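Local coordinates for protein transcriptional regulator, putative (Vibrio cholerae O1 biovar eltor str. N16961, PDB 3BJN) that probably acts as an IclR-type, DNA-binding repressor of allantoin and glyoxylate utilization operons, represented here by its C-terminal domain, at residues 70-75 / 103-108; 66-71 / 123-128; 26-31 / 152-157. All coordinates share one frame; numbering follows the deposited sequence. Where two conformers were deposited one is given.

How the contacts relate
The three contacts make a worked example of how a GAF-like sheet is dressed with helices on its two faces. Contact 2 lies deepest, its centre about 3 Å from the centre of the chain, and sets helix 67-76 on strand 121-130 through alanine, glycine and serine. Contacts 1 and 3 lie farther out, each with buried residues and an exposed arginine at its border. Contact 1 shares S70 and K71 with contact 2 and joins the same helix to helix 96-108, mixing aliphatic packing with one arginine-to-carbonyl bond. Contact 3 is built on other elements: helix 144-163, on the other face of strand 121-130, meets the end of helix 12-26 with no hydrogen bond between its two segments. I124 of contact 2 touches I154 and I155 of contact 3.

Contact 1 of 3, residues 70-75 / 103-108; sequences SKVMLA and EKIRRH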
# COMPACT_ATOMS: atom_id res chain seq x y z
N SER A 70 -0.61 4.67 0.46
CA SER A 70 -0.10 6.04 0.23
C SER A 70 0.90 6.42 1.32
O SER A 70 1.98 6.96 1.01
CB SER A 70 -1.23 7.09 0.24
OG SER A 70 -2.08 6.88 -0.87
N LYS A 71 0.58 6.11 2.57
CA LYS A 71 1.44 6.53 3.68
C LYS A 71 2.78 5.79 3.73
O LYS A 71 3.79 6.36 4.13
CB LYS A 71 0.70 6.40 5.01
CG LYS A 71 -0.43 7.40 5.19
CD LYS A 71 -1.00 7.20 6.58
CE LYS A 71 -2.40 7.71 6.70
NZ LYS A 71 -2.98 7.15 7.96
N VAL A 72 2.79 4.51 3.34
CA VAL A 72 4.05 3.75 3.20
C VAL A 72 4.94 4.35 2.11
O VAL A 72 6.15 4.54 2.31
CB VAL A 72 3.75 2.28 2.86
CG1 VAL A 72 4.97 1.61 2.23
CG2 VAL A 72 3.34 1.61 4.11
N MSE A 73 4.33 4.68 0.98
CA MSE A 73 5.10 5.20 -0.14
C MSE A 73 5.64 6.59 0.19
O MSE A 73 6.82 6.87 -0.04
CB MSE A 73 4.28 5.16 -1.43
CG MSE A 73 4.06 3.69 -1.85
SE MSE A 73 3.18 3.49 -3.56
CE MSE A 73 1.74 4.58 -3.30
N LEU A 74 4.79 7.42 0.79
CA LEU A 74 5.23 8.77 1.24
C LEU A 74 6.37 8.68 2.27
O LEU A 74 7.32 9.48 2.23
CB LEU A 74 4.07 9.57 1.80
CG LEU A 74 3.05 10.01 0.74
CD1 LEU A 74 1.74 10.46 1.48
CD2 LEU A 74 3.63 11.15 -0.14
N ALA A 75 6.27 7.72 3.19
CA ALA A 75 7.31 7.57 4.24
C ALA A 75 8.67 7.14 3.68
O ALA A 75 9.72 7.52 4.22
CB ALA A 75 6.87 6.60 5.32
N GLU A 103 7.75 8.56 10.80
CA GLU A 103 8.74 7.95 11.70
C GLU A 103 8.23 6.61 12.24
O GLU A 103 8.97 5.62 12.28
CB GLU A 103 9.11 8.89 12.85
CG GLU A 103 9.97 10.08 12.42
CD GLU A 103 9.90 11.24 13.41
OE1 GLU A 103 9.49 11.02 14.57
OE2 GLU A 103 10.25 12.38 13.03
N LYS A 104 6.96 6.58 12.65
CA LYS A 104 6.34 5.33 13.12
C LYS A 104 6.38 4.26 12.03
O LYS A 104 6.73 3.11 12.28
CB LYS A 104 4.90 5.61 13.54
CG LYS A 104 4.14 4.39 14.04
CD LYS A 104 2.63 4.64 14.00
CE LYS A 104 1.89 3.56 14.78
NZ LYS A 104 0.44 3.89 15.01
N ILE A 105 6.00 4.65 10.82
CA ILE A 105 6.02 3.71 9.71
C ILE A 105 7.43 3.14 9.44
O ILE A 105 7.59 1.93 9.30
CB ILE A 105 5.43 4.36 8.44
CG1 ILE A 105 3.94 4.62 8.66
CG2 ILE A 105 5.70 3.47 7.21
CD1 ILE A 105 3.32 5.49 7.58
N ARG A 106 8.44 4.01 9.41
CA ARG A 106 9.81 3.56 9.16
C ARG A 106 10.36 2.67 10.29
O ARG A 106 11.14 1.75 10.03
CB ARG A 106 10.73 4.77 8.88
CG ARG A 106 10.38 5.40 7.54
CD ARG A 106 11.37 6.45 7.13
NE ARG A 106 11.33 7.59 8.04
CZ ARG A 106 10.85 8.80 7.74
NH1 ARG A 106 10.36 9.08 6.54
NH2 ARG A 106 10.89 9.76 8.66
N ARG A 107 9.90 2.91 11.51
CA ARG A 107 10.25 2.08 12.68
C ARG A 107 9.64 0.68 12.54
O ARG A 107 10.30 -0.34 12.80
CB ARG A 107 9.73 2.78 13.95
CG ARG A 107 9.85 2.03 15.28
CD ARG A 107 9.04 2.76 16.36
NE ARG A 107 9.16 4.22 16.22
CZ ARG A 107 8.16 5.09 16.37
NH1 ARG A 107 8.38 6.38 16.21
NH2 ARG A 107 6.94 4.67 16.69
N HIS A 108 8.39 0.62 12.10
CA HIS A 108 7.68 -0.67 12.02
C HIS A 108 7.92 -1.45 10.71
O HIS A 108 7.86 -2.69 10.69
CB HIS A 108 6.18 -0.44 12.21
CG HIS A 108 5.80 -0.16 13.63
ND1 HIS A 108 5.49 1.10 14.09
CD2 HIS A 108 5.71 -0.98 14.70
CE1 HIS A 108 5.21 1.04 15.38
NE2 HIS A 108 5.34 -0.21 15.77
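Helices 70-75 and 103-108 cross almost at right angles, at -88°, with their axes 9.4 Å apart and V72 and I105 closest along the backbones. I105 reaches into the crossing with both branches. Its CG2 packs on A75 CB at 3.8 Å and lies more loosely beside V72 CG2, while CD1, at the end of the other branch, settles 3.6 Å from K71 O and also touches K71 CB. With CG1 anti to the carbonyl carbon (chi1 -67°), the two branches divide between neighbouring turns of the facing helix. K71 meets I105 with CB, while its chain leads away to a salt bridge with E116. At the border R106 adds the polar element: NH1 donates to A75 O over 2.9 Å in a fairly straight bond of 156°. The bond uses a carbonyl lone pair, and the oxygen lies at the edge of the guanidinium, in its plane; the bend at chi3 turns the group back to that carbonyl. A111 touches both V72 and I105, and F102 touches A75. The arrangement is a near-perpendicular helix-helix packing within the IclR C-terminal domain, joining two of the helices that lie between strands 61-63 and 111-114 in the chain.

Contact 2 of 3, residues 66-71 / 123-128; sequences RGASSK and GISAPV
S125 and S69 meet where helix 67-71 runs along strand 123-128, their axes 6.6 Å apart and only 23° from parallel. From the strand, S125 CB points to the helix and rests against S69 N and CA, each 3.8 Å away. One bond further, in the conformer given, OG stands anti to the carbonyl carbon (chi1 -46°), which carries it to the first turn of the helix: A68 CB is 3.4 Å from it and S69 OG 3.2 Å. A second conformer of S125 was deposited, so these OG contacts hold for this one alone. S139 of the adjoining strand 133-143 is hydrogen-bonded to both of these serine hydroxyls, so three serine hydroxyls gather in a small polar cluster between helix and sheet. Such close packing of a helix on an antiparallel sheet belongs to the GAF-like fold of the IclR C-terminal domain, whose strand 121-130 carries helix 144-163 on its other face, against I124 and A126. Small residues permit the short spacing. The methyl of A68 points at the strand and comes within 3.4 Å of G123 O, while G123 itself presents no side chain to that methyl. Near the start of the helix, G67 N is bonded to E116 and A68 N to S113 OG on the edge strand 111-114. On the side of the helix turned from the strand, S70 OG donates to R66 O, approaching from above the carbonyl plane.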
# COMPACT_ATOMS: atom_id res chain seq x y z
N ARG A 66 -4.22 9.46 1.25
CA ARG A 66 -4.93 8.68 2.26
C ARG A 66 -4.62 7.19 2.14
O ARG A 66 -4.31 6.70 1.06
CB ARG A 66 -6.44 8.89 2.14
CG ARG A 66 -6.91 10.35 2.25
CD ARG A 66 -6.43 11.02 3.52
NE ARG A 66 -6.86 12.42 3.58
CZ ARG A 66 -6.32 13.36 4.37
NH1 ARG A 66 -5.30 13.06 5.18
NH2 ARG A 66 -6.79 14.60 4.33
N GLY A 67 -4.71 6.50 3.27
CA GLY A 67 -4.62 5.03 3.28
C GLY A 67 -3.20 4.54 3.51
O GLY A 67 -2.23 5.23 3.21
N ALA A 68 -3.11 3.30 4.01
CA ALA A 68 -1.82 2.67 4.32
C ALA A 68 -0.85 2.65 3.14
O ALA A 68 0.32 2.90 3.35
CB ALA A 68 -2.04 1.26 4.85
N SER A 69 -1.33 2.37 1.93
CA SER A 69 -0.44 2.26 0.76
C SER A 69 0.21 3.62 0.47
O SER A 69 1.43 3.70 0.27
CB SER A 69 -1.24 1.86 -0.49
OG SER A 69 -1.88 0.61 -0.32
N SER A 70 -0.61 4.67 0.46
CA SER A 70 -0.10 6.04 0.23
C SER A 70 0.90 6.42 1.32
O SER A 70 1.98 6.96 1.01
CB SER A 70 -1.23 7.09 0.24
OG SER A 70 -2.08 6.88 -0.87
N LYS A 71 0.58 6.11 2.57
CA LYS A 71 1.44 6.53 3.68
C LYS A 71 2.78 5.79 3.73
O LYS A 71 3.79 6.36 4.13
CB LYS A 71 0.70 6.40 5.01
CG LYS A 71 -0.43 7.40 5.19
CD LYS A 71 -1.00 7.20 6.58
CE LYS A 71 -2.40 7.71 6.70
NZ LYS A 71 -2.98 7.15 7.96
N GLY A 123 -6.60 -0.86 5.49
CA GLY A 123 -5.44 -1.19 4.68
C GLY A 123 -4.23 -1.53 5.52
O GLY A 123 -4.02 -0.93 6.57
N ILE A 124 -3.45 -2.51 5.05
CA ILE A 124 -2.15 -2.84 5.69
C ILE A 124 -1.14 -2.94 4.56
O ILE A 124 -1.37 -3.67 3.59
CB ILE A 124 -2.22 -4.16 6.53
CG1 ILE A 124 -3.14 -3.92 7.73
CG2 ILE A 124 -0.81 -4.53 7.00
CD1 ILE A 124 -3.56 -5.18 8.56
N SER A 125 -0.04 -2.20 4.65
CA SER A 125 0.86 -2.09 3.49
C SER A 125 2.32 -2.03 3.90
O SER A 125 2.66 -1.53 4.97
CB SER A 125 0.52 -0.87 2.63
OG SER A 125 -0.87 -0.79 2.40
N ALA A 126 3.17 -2.58 3.03
CA ALA A 126 4.62 -2.54 3.26
C ALA A 126 5.34 -2.14 1.98
O ALA A 126 4.85 -2.44 0.90
CB ALA A 126 5.11 -3.90 3.79
N PRO A 127 6.49 -1.47 2.10
CA PRO A 127 7.16 -0.94 0.90
C PRO A 127 7.92 -2.04 0.15
O PRO A 127 8.45 -2.98 0.77
CB PRO A 127 8.18 0.05 1.47
CG PRO A 127 8.53 -0.54 2.84
CD PRO A 127 7.26 -1.16 3.34
N VAL A 128 7.98 -1.89 -1.17
CA VAL A 128 8.85 -2.73 -2.00
C VAL A 128 9.99 -1.84 -2.41
O VAL A 128 9.77 -0.79 -3.01
CB VAL A 128 8.10 -3.27 -3.22
CG1 VAL A 128 9.03 -4.01 -4.16
CG2 VAL A 128 6.96 -4.20 -2.78

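Contact 3 of 3, residues 26-31 / 152-157; sequences TGEMAA and QRIILH
T26 turns its methyl to the facing helix because CG2 stands anti to the carbonyl carbon, which leaves OG1 (chi1 60°) between the backbone N and that carbon. H157, with CG likewise anti to its carbonyl carbon (chi1 -76°), runs past T26 in the opposite direction, and the two sets of torsions bring T26 CG2 to 3.9 Å from both CB and CD2 of the histidine. OG1 closes an ST turn by accepting from E28 N at 3.2 Å, and is also hydrogen-bonded to L22 O. G27 then leaves helical geometry with positive phi as the chain passes from helix 12-26 into strand 29-36. The turn therefore joins a helix to a sheet strand of the GAF-like domain, with helix 144-163 packed beside it. I154 enters from that helix with its CG1 branch: CG1 lies 4.2 Å from T26 CG2, and CD1 reaches E28 CG beyond. Deeper in, I154 also rests on I124 of strand 121-130. The carboxylate of E28 finds its partner in R146, earlier on helix 144-163, and the imidazole ND1 of H157 is bonded to Q160. At the outer border R153 is extended from CG to NE, and its guanidinium is held by Q25 O and N150. One face of that flat group looks onto the T26 backbone, with T26 O 4.2 Å above the plane, over its centre.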
# COMPACT_ATOMS: atom_id res chain seq x y z
N THR A 26 -3.99 -15.14 3.70
CA THR A 26 -4.83 -14.26 4.51
C THR A 26 -6.32 -14.38 4.27
O THR A 26 -7.14 -13.89 5.08
CB THR A 26 -4.47 -12.76 4.25
OG1 THR A 26 -4.67 -12.47 2.86
CG2 THR A 26 -3.02 -12.46 4.63
N GLY A 27 -6.70 -14.90 3.10
CA GLY A 27 -8.11 -14.91 2.70
C GLY A 27 -8.61 -13.50 2.39
O GLY A 27 -9.79 -13.20 2.60
N GLU A 28 -7.71 -12.65 1.93
CA GLU A 28 -8.09 -11.26 1.59
C GLU A 28 -7.55 -10.83 0.23
O GLU A 28 -6.59 -11.42 -0.31
CB GLU A 28 -7.50 -10.29 2.64
CG GLU A 28 -7.93 -10.59 4.09
CD GLU A 28 -9.44 -10.41 4.37
OE1 GLU A 28 -10.19 -9.85 3.54
OE2 GLU A 28 -9.88 -10.87 5.46
N MSE A 29 -8.17 -9.79 -0.31
CA MSE A 29 -7.70 -9.07 -1.50
C MSE A 29 -6.32 -8.51 -1.24
O MSE A 29 -6.06 -8.03 -0.12
CB MSE A 29 -8.58 -7.84 -1.75
CG MSE A 29 -10.00 -8.07 -2.07
SE MSE A 29 -10.58 -6.38 -2.85
CE MSE A 29 -9.86 -6.67 -4.54
N ALA A 30 -5.46 -8.52 -2.26
CA ALA A 30 -4.11 -7.97 -2.11
C ALA A 30 -3.74 -7.27 -3.40
O ALA A 30 -4.20 -7.67 -4.49
CB ALA A 30 -3.11 -9.09 -1.82
N ALA A 31 -2.94 -6.23 -3.29
CA ALA A 31 -2.56 -5.48 -4.49
C ALA A 31 -1.11 -5.01 -4.43
O ALA A 31 -0.53 -4.91 -3.35
CB ALA A 31 -3.44 -4.27 -4.66
N GLN A 152 -2.31 -9.09 13.24
CA GLN A 152 -0.90 -9.50 13.25
C GLN A 152 -0.61 -10.46 12.09
O GLN A 152 0.44 -10.37 11.46
CB GLN A 152 -0.54 -10.13 14.60
CG GLN A 152 0.87 -10.77 14.66
CD GLN A 152 2.01 -9.77 14.81
OE1 GLN A 152 1.92 -8.61 14.39
NE2 GLN A 152 3.12 -10.24 15.39
N ARG A 153 -1.56 -11.35 11.81
CA ARG A 153 -1.42 -12.28 10.69
C ARG A 153 -1.26 -11.52 9.37
O ARG A 153 -0.37 -11.82 8.58
CB ARG A 153 -2.67 -13.16 10.62
CG ARG A 153 -2.83 -14.03 9.37
CD ARG A 153 -4.21 -14.64 9.41
NE ARG A 153 -4.44 -15.66 8.38
CZ ARG A 153 -5.61 -16.28 8.21
NH1 ARG A 153 -5.72 -17.22 7.28
NH2 ARG A 153 -6.66 -15.97 8.97
N ILE A 154 -2.13 -10.56 9.12
CA ILE A 154 -2.03 -9.78 7.88
C ILE A 154 -0.74 -8.98 7.81
O ILE A 154 -0.06 -8.99 6.79
CB ILE A 154 -3.28 -8.91 7.70
CG1 ILE A 154 -4.50 -9.84 7.52
CG2 ILE A 154 -3.09 -7.95 6.49
CD1 ILE A 154 -5.86 -9.11 7.67
N ILE A 155 -0.40 -8.29 8.90
CA ILE A 155 0.89 -7.54 8.94
C ILE A 155 2.08 -8.45 8.57
O ILE A 155 2.86 -8.14 7.69
CB ILE A 155 1.07 -6.92 10.33
CG1 ILE A 155 0.04 -5.79 10.54
CG2 ILE A 155 2.55 -6.44 10.55
CD1 ILE A 155 -0.05 -5.34 12.00
N LEU A 156 2.18 -9.61 9.23
CA LEU A 156 3.33 -10.49 8.97
C LEU A 156 3.34 -10.96 7.50
O LEU A 156 4.39 -10.94 6.85
CB LEU A 156 3.38 -11.66 9.95
CG LEU A 156 3.75 -11.20 11.37
CD1 LEU A 156 3.58 -12.40 12.28
CD2 LEU A 156 5.18 -10.61 11.50
N HIS A 157 2.18 -11.34 6.96
CA HIS A 157 2.16 -11.83 5.59
C HIS A 157 2.42 -10.72 4.56
O HIS A 157 3.06 -10.95 3.52
CB HIS A 157 0.82 -12.53 5.29
CG HIS A 157 0.70 -13.91 5.87
ND1 HIS A 157 1.70 -14.87 5.75
CD2 HIS A 157 -0.32 -14.50 6.55
CE1 HIS A 157 1.29 -15.99 6.35
NE2 HIS A 157 0.06 -15.79 6.80